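Local coordinates for protein glycoside Hydrolase (Bacteroides uniformis, PDB 5T99) that probably cleaves beta-galactosidic linkages in agarose-derived sugars as a family 2 glycoside hydrolase, and binds galacto-isofagomine in a pocket, at residues 90-95 against 145-150; 116-121 against 138-143; 628-633 against 674-679; 635-640 against 649-654. One frame throughout, in Å; residues are numbered along the deposited sequence.

Overall arrangement
The four contacts form two pairs at opposite sides of the chain's centre, with contacts 1 and 3 about 63 Å apart between centres. Contact 1 (90-95 with 145-150) and contact 2 (116-121 with 138-143) belong to the sugar binding domain range of family 2; their centres are 8 Å apart, they meet on the sheet where strand 146-153 neighbours 114-118, and contact 2 is nested within the loop closed by contact 1. Later, contact 4 (635-640 with 649-654) is nested in the loop closed by contact 3 (628-633 with 674-679), their centres 9 Å apart, in the DUF4982 range. Both pairs lie in all-beta regions away from the barrel, catalytic in family 2 enzymes.

Contact 1: residues 90-95 against 145-150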
loop_
_atom_site.group_PDB
_atom_site.type_symbol
_atom_site.label_atom_id
_atom_site.label_comp_id
_atom_site.label_asym_id
_atom_site.label_seq_id
_atom_site.Cartn_x
_atom_site.Cartn_y
_atom_site.Cartn_z
ATOM N N LYS A 90 5.556 -23.906 -15.128
ATOM C CA LYS A 90 4.250 -23.991 -15.769
ATOM C C LYS A 90 4.432 -24.631 -17.133
ATOM O O LYS A 90 5.316 -24.240 -17.885
ATOM C CB LYS A 90 3.612 -22.611 -15.912
ATOM C CG LYS A 90 2.267 -22.627 -16.628
ATOM C CD LYS A 90 1.500 -21.324 -16.465
ATOM C CE LYS A 90 0.198 -21.343 -17.262
ATOM N NZ LYS A 90 -0.632 -20.117 -17.087
ATOM N N THR A 91 3.581 -25.611 -17.436
ATOM C CA THR A 91 3.662 -26.391 -18.668
ATOM C C THR A 91 2.402 -26.087 -19.473
ATOM O O THR A 91 1.299 -26.162 -18.928
ATOM C CB THR A 91 3.781 -27.908 -18.357
ATOM O OG1 THR A 91 4.922 -28.132 -17.519
ATOM C CG2 THR A 91 3.934 -28.745 -19.619
ATOM N N PHE A 92 2.562 -25.737 -20.749
ATOM C CA PHE A 92 1.439 -25.261 -21.563
ATOM C C PHE A 92 1.628 -25.563 -23.046
ATOM O O PHE A 92 2.750 -25.529 -23.555
ATOM C CB PHE A 92 1.214 -23.743 -21.351
ATOM C CG PHE A 92 2.394 -22.876 -21.736
ATOM C CD1 PHE A 92 2.441 -22.245 -22.976
ATOM C CD2 PHE A 92 3.467 -22.702 -20.863
ATOM C CE1 PHE A 92 3.529 -21.458 -23.333
ATOM C CE2 PHE A 92 4.555 -21.912 -21.215
ATOM C CZ PHE A 92 4.584 -21.285 -22.449
ATOM N N ILE A 93 0.515 -25.852 -23.726
ATOM C CA ILE A 93 0.505 -26.044 -25.179
ATOM C C ILE A 93 0.652 -24.680 -25.856
ATOM O O ILE A 93 -0.003 -23.711 -25.467
ATOM C CB ILE A 93 -0.813 -26.694 -25.686
ATOM C CG1 ILE A 93 -1.038 -28.087 -25.079
ATOM C CG2 ILE A 93 -0.833 -26.782 -27.218
ATOM C CD1 ILE A 93 -0.108 -29.161 -25.605
ATOM N N GLY A 94 1.504 -24.614 -26.869
ATOM C CA GLY A 94 1.533 -23.467 -27.761
ATOM C C GLY A 94 0.250 -23.376 -28.563
ATOM O O GLY A 94 0.066 -24.083 -29.555
ATOM N N ASP A 95 -0.647 -22.511 -28.115
ATOM C CA ASP A 95 -1.924 -22.285 -28.784
ATOM C C ASP A 95 -1.718 -21.917 -30.256
ATOM O O ASP A 95 -0.773 -21.184 -30.613
ATOM C CB ASP A 95 -2.691 -21.180 -28.063
ATOM C CG ASP A 95 -4.175 -21.327 -28.185
ATOM O OD1 ASP A 95 -4.694 -21.383 -29.326
ATOM O OD2 ASP A 95 -4.824 -21.358 -27.119
ATOM N N GLU A 145 2.862 -28.083 -29.432
ATOM C CA GLU A 145 3.630 -28.985 -28.580
ATOM C C GLU A 145 3.668 -28.371 -27.182
ATOM O O GLU A 145 3.206 -27.237 -26.976
ATOM C CB GLU A 145 5.061 -29.146 -29.101
ATOM C CG GLU A 145 5.187 -29.776 -30.483
ATOM C CD GLU A 145 6.606 -29.696 -31.043
ATOM O OE1 GLU A 145 7.587 -29.887 -30.283
ATOM O OE2 GLU A 145 6.747 -29.446 -32.260
ATOM N N GLU A 146 4.228 -29.113 -26.227
ATOM C CA GLU A 146 4.333 -28.640 -24.851
ATOM C C GLU A 146 5.485 -27.650 -24.689
ATOM O O GLU A 146 6.504 -27.757 -25.370
ATOM C CB GLU A 146 4.477 -29.819 -23.885
ATOM C CG GLU A 146 3.185 -30.614 -23.704
ATOM C CD GLU A 146 2.090 -29.847 -22.967
ATOM O OE1 GLU A 146 2.354 -28.753 -22.425
ATOM O OE2 GLU A 146 0.947 -30.339 -22.922
ATOM N N ASN A 147 5.283 -26.676 -23.802
ATOM C CA ASN A 147 6.283 -25.668 -23.447
ATOM C C ASN A 147 6.393 -25.611 -21.936
ATOM O O ASN A 147 5.425 -25.880 -21.243
ATOM C CB ASN A 147 5.891 -24.275 -23.953
ATOM C CG ASN A 147 5.801 -24.200 -25.458
ATOM O OD1 ASN A 147 6.724 -23.722 -26.123
ATOM N ND2 ASN A 147 4.693 -24.668 -26.009
ATOM N N VAL A 148 7.567 -25.236 -21.435
ATOM C CA VAL A 148 7.836 -25.194 -20.001
ATOM C C VAL A 148 8.517 -23.875 -19.633
ATOM O O VAL A 148 9.687 -23.633 -19.973
ATOM C CB VAL A 148 8.711 -26.400 -19.564
ATOM C CG1 VAL A 148 9.098 -26.309 -18.094
ATOM C CG2 VAL A 148 7.984 -27.720 -19.828
ATOM N N LEU A 149 7.772 -23.040 -18.922
ATOM C CA LEU A 149 8.303 -21.833 -18.330
ATOM C C LEU A 149 8.719 -22.152 -16.895
ATOM O O LEU A 149 7.886 -22.603 -16.096
ATOM C CB LEU A 149 7.240 -20.724 -18.345
ATOM C CG LEU A 149 7.649 -19.344 -17.828
ATOM C CD1 LEU A 149 8.855 -18.823 -18.587
ATOM C CD2 LEU A 149 6.466 -18.390 -17.925
ATOM N N ALA A 150 10.000 -21.910 -16.587
ATOM C CA ALA A 150 10.579 -22.184 -15.270
ATOM C C ALA A 150 11.144 -20.912 -14.667
ATOM O O ALA A 150 11.862 -20.186 -15.339
ATOM C CB ALA A 150 11.683 -23.223 -15.381
#
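The Phe92 ring carries Asn147 on one face: CB of Asn147 stands 3.7 Å from the centroid of the Phe92 ring and 17° off its normal, a CH-pi contact, while Leu149 CB approaches the ring edge. Ring and amide planes are 20° apart, almost parallel. Placing CG of Phe92 between its backbone N and carbonyl carbon (chi1 61°) brings the ring over Asn147. Phe30 meets the same ring edge-to-face. Antiparallel strands 86-93 and 146-153 pair here, Phe92 and Asn147 being a hydrogen-bonded pair. Phe92 O accepts from Asn147 N at 2.8 Å and from Asn147 ND2 at 3.2 Å, the two donors arriving from opposite faces of the carbonyl plane. On the face of Thr91, Ile93, Glu146 and Val148, Glu146 OE2 touches Ile93 CD1 at 3.1 Å. Asn147 OD1 accepts from Lys142 N. With OD1 and ND2 both engaged, the amide's rotation should be held, so one buried side chain joins strand 86-93 to the loop of Lys142.

Contact 2: residues 116-121 against 138-143; sequences VWINGV and TKYLKI
Asn119 ND2 donates to Tyr140 O at 2.9 Å, the hydrogen bond that joins the two segments. The acceptor lies in the amide plane of Asn119, whereas the donor stands 39° out of the carbonyl plane of Tyr140, and the N-H...O angle is 134°; the bond is bent at the hydrogen and meets the carbonyl oxygen from above its plane, not on a lone pair. The same amide nitrogen also donates to Asn147 OD1, and Asn119 OD1 accepts from Val148 N. Both polar ends of this buried side chain are thus satisfied, which should fix its rotation. The aliphatic chain of Lys142 runs past the amide, its CE 3.9 Å from Asn119 ND2.

Tyr140 supplies the apolar half. Val121 CG1 sits over one face of its ring, 4.3 Å from the centroid and 26° off the normal, a CH-pi contact in which the two side chains cross at about a right angle. Ile118 CG2 comes to Tyr140 CD2 at 3.6 Å; this methyl occupies the slot between backbone N and carbonyl carbon, with CG1 anti to N.

Residues 118-121 form a type I' turn, closed by Val121 N to Ile118 O at 3.0 Å, with Asn119 in a left-handed conformation. The turn links strands 114-118 and 121-126 as a tight hairpin, and the 138-143 loop, running from strand 133-136 to strand 146-153, packs against its end; Val123 of strand 121-126 also touches Tyr140.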
loop_
_atom_site.group_PDB
_atom_site.type_symbol
_atom_site.label_atom_id
_atom_site.label_comp_id
_atom_site.label_asym_id
_atom_site.label_seq_id
_atom_site.Cartn_x
_atom_site.Cartn_y
_atom_site.Cartn_z
ATOM N N VAL A 116 14.873 -16.928 -15.142
ATOM C CA VAL A 116 13.746 -17.469 -15.915
ATOM C C VAL A 116 14.224 -18.209 -17.161
ATOM O O VAL A 116 15.112 -17.730 -17.872
ATOM C CB VAL A 116 12.724 -16.370 -16.316
ATOM C CG1 VAL A 116 11.524 -16.975 -17.041
ATOM C CG2 VAL A 116 12.264 -15.593 -15.085
ATOM N N TRP A 117 13.618 -19.375 -17.402
ATOM C CA TRP A 117 13.914 -20.228 -18.561
ATOM C C TRP A 117 12.635 -20.546 -19.335
ATOM O O TRP A 117 11.581 -20.734 -18.736
ATOM C CB TRP A 117 14.536 -21.563 -18.123
ATOM C CG TRP A 117 15.879 -21.470 -17.455
ATOM C CD1 TRP A 117 17.105 -21.599 -18.049
ATOM C CD2 TRP A 117 16.130 -21.258 -16.063
ATOM N NE1 TRP A 117 18.103 -21.470 -17.113
ATOM C CE2 TRP A 117 17.531 -21.269 -15.883
ATOM C CE3 TRP A 117 15.306 -21.061 -14.947
ATOM C CZ2 TRP A 117 18.127 -21.084 -14.624
ATOM C CZ3 TRP A 117 15.898 -20.887 -13.696
ATOM C CH2 TRP A 117 17.292 -20.896 -13.546
ATOM N N ILE A 118 12.746 -20.629 -20.658
ATOM C CA ILE A 118 11.665 -21.158 -21.512
ATOM C C ILE A 118 12.235 -22.335 -22.328
ATOM O O ILE A 118 13.222 -22.186 -23.067
ATOM C CB ILE A 118 10.990 -20.068 -22.405
ATOM C CG1 ILE A 118 9.826 -20.650 -23.224
ATOM C CG2 ILE A 118 11.974 -19.408 -23.351
ATOM C CD1 ILE A 118 8.623 -21.046 -22.404
ATOM N N ASN A 119 11.624 -23.507 -22.155
ATOM C CA ASN A 119 12.092 -24.744 -22.792
ATOM C C ASN A 119 13.604 -24.991 -22.605
ATOM O O ASN A 119 14.309 -25.377 -23.548
ATOM C CB ASN A 119 11.692 -24.743 -24.271
ATOM C CG ASN A 119 10.189 -24.691 -24.457
ATOM O OD1 ASN A 119 9.446 -25.261 -23.661
ATOM N ND2 ASN A 119 9.732 -24.007 -25.510
ATOM N N GLY A 120 14.081 -24.743 -21.382
ATOM C CA GLY A 120 15.495 -24.872 -21.042
ATOM C C GLY A 120 16.413 -23.687 -21.341
ATOM O O GLY A 120 17.513 -23.640 -20.804
ATOM N N VAL A 121 16.002 -22.735 -22.181
ATOM C CA VAL A 121 16.873 -21.608 -22.515
ATOM C C VAL A 121 16.641 -20.457 -21.553
ATOM O O VAL A 121 15.518 -19.991 -21.405
ATOM C CB VAL A 121 16.652 -21.096 -23.947
ATOM C CG1 VAL A 121 17.674 -20.015 -24.288
ATOM C CG2 VAL A 121 16.733 -22.243 -24.945
ATOM N N THR A 138 9.065 -15.549 -27.953
ATOM C CA THR A 138 8.706 -15.747 -29.357
ATOM C C THR A 138 9.581 -16.756 -30.104
ATOM O O THR A 138 9.065 -17.600 -30.832
ATOM C CB THR A 138 8.763 -14.409 -30.125
ATOM O OG1 THR A 138 8.009 -13.419 -29.419
ATOM C CG2 THR A 138 8.208 -14.550 -31.559
ATOM N N LYS A 139 10.897 -16.653 -29.947
ATOM C CA LYS A 139 11.833 -17.501 -30.707
ATOM C C LYS A 139 11.860 -18.965 -30.246
ATOM O O LYS A 139 12.178 -19.843 -31.039
ATOM C CB LYS A 139 13.250 -16.917 -30.667
ATOM C CG LYS A 139 13.359 -15.613 -31.424
ATOM C CD LYS A 139 14.716 -14.955 -31.249
ATOM C CE LYS A 139 14.743 -13.593 -31.936
ATOM N NZ LYS A 139 16.141 -13.152 -32.216
ATOM N N TYR A 140 11.510 -19.213 -28.984
ATOM C CA TYR A 140 11.575 -20.543 -28.389
ATOM C C TYR A 140 10.217 -21.241 -28.262
ATOM O O TYR A 140 10.163 -22.417 -27.890
ATOM C CB TYR A 140 12.228 -20.435 -27.020
ATOM C CG TYR A 140 13.494 -19.610 -27.053
ATOM C CD1 TYR A 140 14.617 -20.047 -27.772
ATOM C CD2 TYR A 140 13.569 -18.379 -26.397
ATOM C CE1 TYR A 140 15.781 -19.290 -27.816
ATOM C CE2 TYR A 140 14.727 -17.615 -26.436
ATOM C CZ TYR A 140 15.826 -18.073 -27.145
ATOM O OH TYR A 140 16.970 -17.317 -27.186
ATOM N N LEU A 141 9.130 -20.532 -28.573
ATOM C CA LEU A 141 7.778 -21.067 -28.410
ATOM C C LEU A 141 7.502 -22.156 -29.432
ATOM O O LEU A 141 7.776 -21.977 -30.607
ATOM C CB LEU A 141 6.738 -19.953 -28.570
ATOM C CG LEU A 141 5.256 -20.287 -28.367
ATOM C CD1 LEU A 141 4.991 -20.788 -26.960
ATOM C CD2 LEU A 141 4.407 -19.063 -28.662
ATOM N N LYS A 142 6.949 -23.269 -28.964
ATOM C CA LYS A 142 6.634 -24.419 -29.803
ATOM C C LYS A 142 5.124 -24.517 -29.972
ATOM O O LYS A 142 4.404 -24.789 -29.012
ATOM C CB LYS A 142 7.164 -25.698 -29.157
ATOM C CG LYS A 142 8.655 -25.682 -28.859
ATOM C CD LYS A 142 9.108 -27.004 -28.240
ATOM C CE LYS A 142 10.593 -26.969 -27.889
ATOM N NZ LYS A 142 11.330 -28.111 -28.508
ATOM N N ILE A 143 4.651 -24.299 -31.192
ATOM C CA ILE A 143 3.218 -24.294 -31.483
ATOM C C ILE A 143 2.721 -25.738 -31.578
ATOM O O ILE A 143 3.338 -26.562 -32.250
ATOM C CB ILE A 143 2.902 -23.562 -32.820
ATOM C CG1 ILE A 143 3.437 -22.116 -32.819
ATOM C CG2 ILE A 143 1.403 -23.578 -33.097
ATOM C CD1 ILE A 143 2.902 -21.237 -31.704
#

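Contact 3: residues 628-633 against 674-679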
loop_
_atom_site.group_PDB
_atom_site.type_symbol
_atom_site.label_atom_id
_atom_site.label_comp_id
_atom_site.label_asym_id
_atom_site.label_seq_id
_atom_site.Cartn_x
_atom_site.Cartn_y
_atom_site.Cartn_z
ATOM N N PRO A 628 -5.945 7.123 34.508
ATOM C CA PRO A 628 -5.892 8.295 33.628
ATOM C C PRO A 628 -6.803 8.045 32.431
ATOM O O PRO A 628 -6.661 7.017 31.765
ATOM C CB PRO A 628 -4.413 8.375 33.202
ATOM C CG PRO A 628 -3.685 7.364 34.016
ATOM C CD PRO A 628 -4.686 6.354 34.470
ATOM N N VAL A 629 -7.757 8.940 32.199
ATOM C CA VAL A 629 -8.726 8.759 31.118
ATOM C C VAL A 629 -8.494 9.857 30.098
ATOM O O VAL A 629 -8.548 11.039 30.427
ATOM C CB VAL A 629 -10.189 8.757 31.631
ATOM C CG1 VAL A 629 -11.194 8.881 30.487
ATOM C CG2 VAL A 629 -10.457 7.480 32.414
ATOM N N TYR A 630 -8.227 9.437 28.864
ATOM C CA TYR A 630 -7.935 10.324 27.744
ATOM C C TYR A 630 -9.114 10.300 26.772
ATOM O O TYR A 630 -9.730 9.248 26.545
ATOM C CB TYR A 630 -6.651 9.864 27.054
ATOM C CG TYR A 630 -5.340 10.190 27.775
ATOM C CD1 TYR A 630 -4.118 9.833 27.201
ATOM C CD2 TYR A 630 -5.303 10.877 29.001
ATOM C CE1 TYR A 630 -2.908 10.120 27.828
ATOM C CE2 TYR A 630 -4.101 11.182 29.619
ATOM C CZ TYR A 630 -2.907 10.797 29.032
ATOM O OH TYR A 630 -1.720 11.084 29.652
ATOM N N VAL A 631 -9.459 11.470 26.247
ATOM C CA VAL A 631 -10.490 11.583 25.222
ATOM C C VAL A 631 -9.913 12.334 24.035
ATOM O O VAL A 631 -9.303 13.396 24.204
ATOM C CB VAL A 631 -11.760 12.294 25.744
ATOM C CG1 VAL A 631 -12.705 12.674 24.599
ATOM C CG2 VAL A 631 -12.481 11.408 26.753
ATOM N N TYR A 632 -10.112 11.760 22.843
ATOM C CA TYR A 632 -9.736 12.397 21.579
ATOM C C TYR A 632 -11.006 12.809 20.831
ATOM O O TYR A 632 -11.877 11.982 20.580
ATOM C CB TYR A 632 -8.878 11.447 20.726
ATOM C CG TYR A 632 -7.674 10.830 21.438
ATOM C CD1 TYR A 632 -6.945 11.542 22.395
ATOM C CD2 TYR A 632 -7.248 9.534 21.130
ATOM C CE1 TYR A 632 -5.856 10.977 23.035
ATOM C CE2 TYR A 632 -6.150 8.963 21.765
ATOM C CZ TYR A 632 -5.462 9.691 22.716
ATOM O OH TYR A 632 -4.379 9.136 23.348
ATOM N N THR A 633 -11.118 14.086 20.504
ATOM C CA THR A 633 -12.279 14.610 19.805
ATOM C C THR A 633 -11.851 15.762 18.907
ATOM O O THR A 633 -10.843 16.414 19.173
ATOM C CB THR A 633 -13.365 15.117 20.788
ATOM O OG1 THR A 633 -14.532 15.547 20.064
ATOM C CG2 THR A 633 -12.866 16.293 21.608
ATOM N N LYS A 674 -2.300 20.083 23.518
ATOM C CA LYS A 674 -3.676 20.514 23.265
ATOM C C LYS A 674 -4.490 19.489 22.471
ATOM O O LYS A 674 -5.634 19.762 22.139
ATOM C CB LYS A 674 -3.711 21.878 22.561
ATOM C CG LYS A 674 -3.208 21.940 21.118
ATOM C CD LYS A 674 -3.416 23.352 20.582
ATOM C CE LYS A 674 -2.732 23.599 19.240
ATOM N NZ LYS A 674 -2.486 25.058 18.992
ATOM N N TYR A 675 -3.925 18.319 22.189
ATOM C CA TYR A 675 -4.549 17.350 21.294
ATOM C C TYR A 675 -5.234 16.187 22.020
ATOM O O TYR A 675 -5.803 15.316 21.369
ATOM C CB TYR A 675 -3.492 16.835 20.302
ATOM C CG TYR A 675 -2.806 17.976 19.582
ATOM C CD1 TYR A 675 -3.446 18.650 18.540
ATOM C CD2 TYR A 675 -1.537 18.412 19.967
ATOM C CE1 TYR A 675 -2.831 19.711 17.891
ATOM C CE2 TYR A 675 -0.914 19.473 19.327
ATOM C CZ TYR A 675 -1.556 20.121 18.290
ATOM O OH TYR A 675 -0.936 21.179 17.651
ATOM N N ARG A 676 -5.153 16.175 23.354
ATOM C CA ARG A 676 -5.843 15.206 24.198
ATOM C C ARG A 676 -6.556 15.934 25.340
ATOM O O ARG A 676 -6.086 16.970 25.802
ATOM C CB ARG A 676 -4.857 14.208 24.799
ATOM C CG ARG A 676 -3.774 13.760 23.853
ATOM C CD ARG A 676 -2.940 12.658 24.461
ATOM N NE ARG A 676 -1.822 12.314 23.592
ATOM C CZ ARG A 676 -1.133 11.180 23.654
ATOM N NH1 ARG A 676 -1.455 10.221 24.523
ATOM N NH2 ARG A 676 -0.116 10.992 22.818
ATOM N N LEU A 677 -7.701 15.386 25.756
ATOM C CA LEU A 677 -8.443 15.840 26.933
ATOM C C LEU A 677 -8.300 14.749 27.972
ATOM O O LEU A 677 -8.346 13.574 27.625
ATOM C CB LEU A 677 -9.924 16.047 26.611
ATOM C CG LEU A 677 -10.303 17.062 25.538
ATOM C CD1 LEU A 677 -11.806 17.069 25.352
ATOM C CD2 LEU A 677 -9.813 18.454 25.888
ATOM N N SER A 678 -8.123 15.119 29.238
ATOM C CA SER A 678 -7.788 14.122 30.262
ATOM C C SER A 678 -8.462 14.333 31.618
ATOM O O SER A 678 -8.675 15.461 32.066
ATOM C CB SER A 678 -6.267 14.048 30.453
ATOM O OG SER A 678 -5.734 15.340 30.654
ATOM N N TRP A 679 -8.769 13.210 32.255
ATOM C CA TRP A 679 -9.328 13.161 33.599
ATOM C C TRP A 679 -8.530 12.142 34.400
ATOM O O TRP A 679 -8.033 11.162 33.832
ATOM C CB TRP A 679 -10.792 12.702 33.546
ATOM C CG TRP A 679 -11.767 13.695 32.977
ATOM C CD1 TRP A 679 -12.612 14.504 33.679
ATOM C CD2 TRP A 679 -12.029 13.950 31.591
ATOM N NE1 TRP A 679 -13.371 15.259 32.817
ATOM C CE2 TRP A 679 -13.037 14.936 31.531
ATOM C CE3 TRP A 679 -11.505 13.444 30.395
ATOM C CZ2 TRP A 679 -13.531 15.431 30.319
ATOM C CZ3 TRP A 679 -11.993 13.933 29.193
ATOM C CH2 TRP A 679 -13.001 14.916 29.160
HETATM O O HOH W 1 -8.155 14.977 20.169
#
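Tyr632 and Arg676 both hold CG anti to their carbonyl carbon (chi1 -51° and -40°), and the arginine continues extended from CG to NE, which lays the two side chains alongside each other. Arg676 CG lies 3.6 Å from Tyr632 CE1, and Arg676 CB meets the ring edge in its plane. The guanidinium is turned nearly perpendicular to both tyrosine rings; Tyr630 CE1 reaches its edge, 3.6 Å from Arg676 NH1. The polar end is held elsewhere: NE forms a salt bridge with Asp535, and NH1 donates to Tyr523 O. On the face of Val629 and Leu677, Val631 CG2 packs on Trp679 CZ3 at 3.5 Å. Val629 N to Trp679 O and Val631 N to Leu677 O, each 2.8 Å, belong to hydrogen-bonded pairs. A water bridges Thr633 N and Tyr675 O. Strand 626-633 is the middle of three antiparallel strands, between 613-616 and 677-682; Leu602 of helix 598-607 touches Tyr632 and Arg676, while strand 637-642 touches Leu677 through Ala638 and Trp679 through Leu640.

Contact 4: residues 635-640 against 649-654; sequences CYEAEL and KRVKGR
A beta hairpin, strands 637-642 and 645-651, holds this contact at its open end, where the first strand begins with a classic beta bulge: Tyr636 and Glu637 both face Tyr693 on strand 687-693. Ala638 and Arg650 form an antiparallel hydrogen-bonded pair, with Arg650 N to Ala638 O at 2.8 Å and Ala638 N to Arg650 O at 3.0 Å. Beyond it, Lys652 N donates to Tyr636 O at 3.0 Å. A water donates to that carbonyl oxygen of Tyr636 too, at 2.9 Å.

Val651 is touched from two sides. Its CG1 lies over one face of the Tyr636 ring, 3.9 Å from the centroid and 24° off the normal, a CH-pi contact; CG2 faces Glu637 OE2. Tyr636 CG is anti to the backbone N (chi1 170°), which carries the ring back over the valine although its CB points away from the other strand. The hairpin is the edge of a four-stranded antiparallel sheet in the DUF4982 range, with 645-651 outermost and 637-642 next to 687-693.

Glu637 and Lys649 lie on the same face as Val651. Lys649 bends at chi3 (34°) and brings CE to 3.4 Å from Glu637 OE2, yet NZ remains 4.0 Å from that oxygen, beyond a salt bridge, so any attraction is probably modest. On the reverse face, Arg650 makes a cation-pi contact with Trp679.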
loop_
_atom_site.group_PDB
_atom_site.type_symbol
_atom_site.label_atom_id
_atom_site.label_comp_id
_atom_site.label_asym_id
_atom_site.label_seq_id
_atom_site.Cartn_x
_atom_site.Cartn_y
_atom_site.Cartn_z
ATOM N N CYS A 635 -14.258 18.073 18.486
ATOM C CA CYS A 635 -15.219 19.066 18.991
ATOM C C CYS A 635 -14.588 20.070 19.964
ATOM O O CYS A 635 -13.520 19.845 20.517
ATOM C CB CYS A 635 -16.399 18.362 19.668
ATOM S SG CYS A 635 -17.270 17.197 18.603
ATOM N N TYR A 636 -15.276 21.182 20.156
ATOM C CA TYR A 636 -14.798 22.256 21.010
ATOM C C TYR A 636 -14.461 21.798 22.449
ATOM O O TYR A 636 -13.448 22.237 23.011
ATOM C CB TYR A 636 -15.829 23.380 21.015
ATOM C CG TYR A 636 -15.588 24.444 22.040
ATOM C CD1 TYR A 636 -14.665 25.463 21.808
ATOM C CD2 TYR A 636 -16.290 24.444 23.247
ATOM C CE1 TYR A 636 -14.437 26.449 22.756
ATOM C CE2 TYR A 636 -16.077 25.429 24.194
ATOM C CZ TYR A 636 -15.146 26.426 23.951
ATOM O OH TYR A 636 -14.928 27.405 24.903
ATOM N N GLU A 637 -15.289 20.919 23.022
ATOM C CA GLU A 637 -15.091 20.411 24.400
ATOM C C GLU A 637 -15.708 19.026 24.615
ATOM O O GLU A 637 -16.470 18.544 23.786
ATOM C CB GLU A 637 -15.691 21.381 25.428
ATOM C CG GLU A 637 -17.218 21.375 25.483
ATOM C CD GLU A 637 -17.795 22.506 26.317
ATOM O OE1 GLU A 637 -18.956 22.906 26.058
ATOM O OE2 GLU A 637 -17.093 22.994 27.232
ATOM N N ALA A 638 -15.396 18.413 25.748
ATOM C CA ALA A 638 -16.031 17.164 26.138
ATOM C C ALA A 638 -16.212 17.069 27.649
ATOM O O ALA A 638 -15.461 17.678 28.413
ATOM C CB ALA A 638 -15.232 15.981 25.632
ATOM N N GLU A 639 -17.215 16.288 28.054
ATOM C CA GLU A 639 -17.583 16.099 29.458
ATOM C C GLU A 639 -17.655 14.612 29.731
ATOM O O GLU A 639 -18.257 13.876 28.961
ATOM C CB GLU A 639 -18.939 16.759 29.757
ATOM C CG GLU A 639 -19.308 16.803 31.245
ATOM C CD GLU A 639 -20.470 17.736 31.571
ATOM O OE1 GLU A 639 -21.222 18.132 30.657
ATOM O OE2 GLU A 639 -20.635 18.070 32.761
ATOM N N LEU A 640 -17.033 14.186 30.829
ATOM C CA LEU A 640 -16.955 12.782 31.220
ATOM C C LEU A 640 -17.972 12.501 32.338
ATOM O O LEU A 640 -18.160 13.327 33.240
ATOM C CB LEU A 640 -15.530 12.478 31.692
ATOM C CG LEU A 640 -15.086 11.022 31.820
ATOM C CD1 LEU A 640 -15.146 10.311 30.475
ATOM C CD2 LEU A 640 -13.675 10.930 32.378
ATOM N N LYS A 649 -16.163 19.302 32.602
ATOM C CA LYS A 649 -15.913 19.659 31.212
ATOM C C LYS A 649 -14.410 19.812 31.015
ATOM O O LYS A 649 -13.690 20.156 31.952
ATOM C CB LYS A 649 -16.598 20.992 30.867
ATOM C CG LYS A 649 -18.081 20.893 30.505
ATOM C CD LYS A 649 -18.877 22.188 30.719
ATOM C CE LYS A 649 -18.081 23.469 30.450
ATOM N NZ LYS A 649 -18.956 24.673 30.385
ATOM N N ARG A 650 -13.948 19.551 29.795
ATOM C CA ARG A 650 -12.602 19.937 29.375
ATOM C C ARG A 650 -12.597 20.470 27.940
ATOM O O ARG A 650 -13.016 19.783 27.002
ATOM C CB ARG A 650 -11.624 18.780 29.567
ATOM C CG ARG A 650 -10.858 18.871 30.885
ATOM C CD ARG A 650 -10.796 17.536 31.569
ATOM N NE ARG A 650 -10.315 17.589 32.956
ATOM C CZ ARG A 650 -11.041 17.976 34.008
ATOM N NH1 ARG A 650 -10.506 17.937 35.217
ATOM N NH2 ARG A 650 -12.290 18.415 33.872
ATOM N N VAL A 651 -12.138 21.713 27.794
ATOM C CA VAL A 651 -12.154 22.415 26.513
ATOM C C VAL A 651 -10.837 22.134 25.786
ATOM O O VAL A 651 -9.761 22.289 26.367
ATOM C CB VAL A 651 -12.355 23.928 26.727
ATOM C CG1 VAL A 651 -12.351 24.683 25.397
ATOM C CG2 VAL A 651 -13.646 24.184 27.499
ATOM N N LYS A 652 -10.926 21.712 24.526
ATOM C CA LYS A 652 -9.726 21.439 23.726
ATOM C C LYS A 652 -8.997 22.744 23.417
ATOM O O LYS A 652 -9.631 23.728 23.042
ATOM C CB LYS A 652 -10.080 20.718 22.432
ATOM C CG LYS A 652 -8.891 20.037 21.796
ATOM C CD LYS A 652 -9.319 19.168 20.636
ATOM C CE LYS A 652 -8.130 18.559 19.931
ATOM N NZ LYS A 652 -8.584 17.899 18.684
ATOM N N GLY A 653 -7.675 22.748 23.598
ATOM C CA GLY A 653 -6.863 23.969 23.443
ATOM C C GLY A 653 -6.729 24.812 24.700
ATOM O O GLY A 653 -6.108 25.863 24.669
ATOM N N ARG A 654 -7.300 24.338 25.802
ATOM C CA ARG A 654 -7.374 25.099 27.050
ATOM C C ARG A 654 -6.993 24.206 28.229
ATOM O O ARG A 654 -6.068 24.516 28.971
ATOM C CB ARG A 654 -8.780 25.663 27.200
ATOM C CG ARG A 654 -8.980 26.653 28.336
ATOM C CD ARG A 654 -10.291 27.409 28.131
ATOM N NE ARG A 654 -10.971 27.776 29.376
ATOM C CZ ARG A 654 -11.599 26.931 30.207
ATOM N NH1 ARG A 654 -11.630 25.615 29.983
ATOM N NH2 ARG A 654 -12.189 27.410 31.300
HETATM O O HOH W 2 -11.848 24.370 21.960
#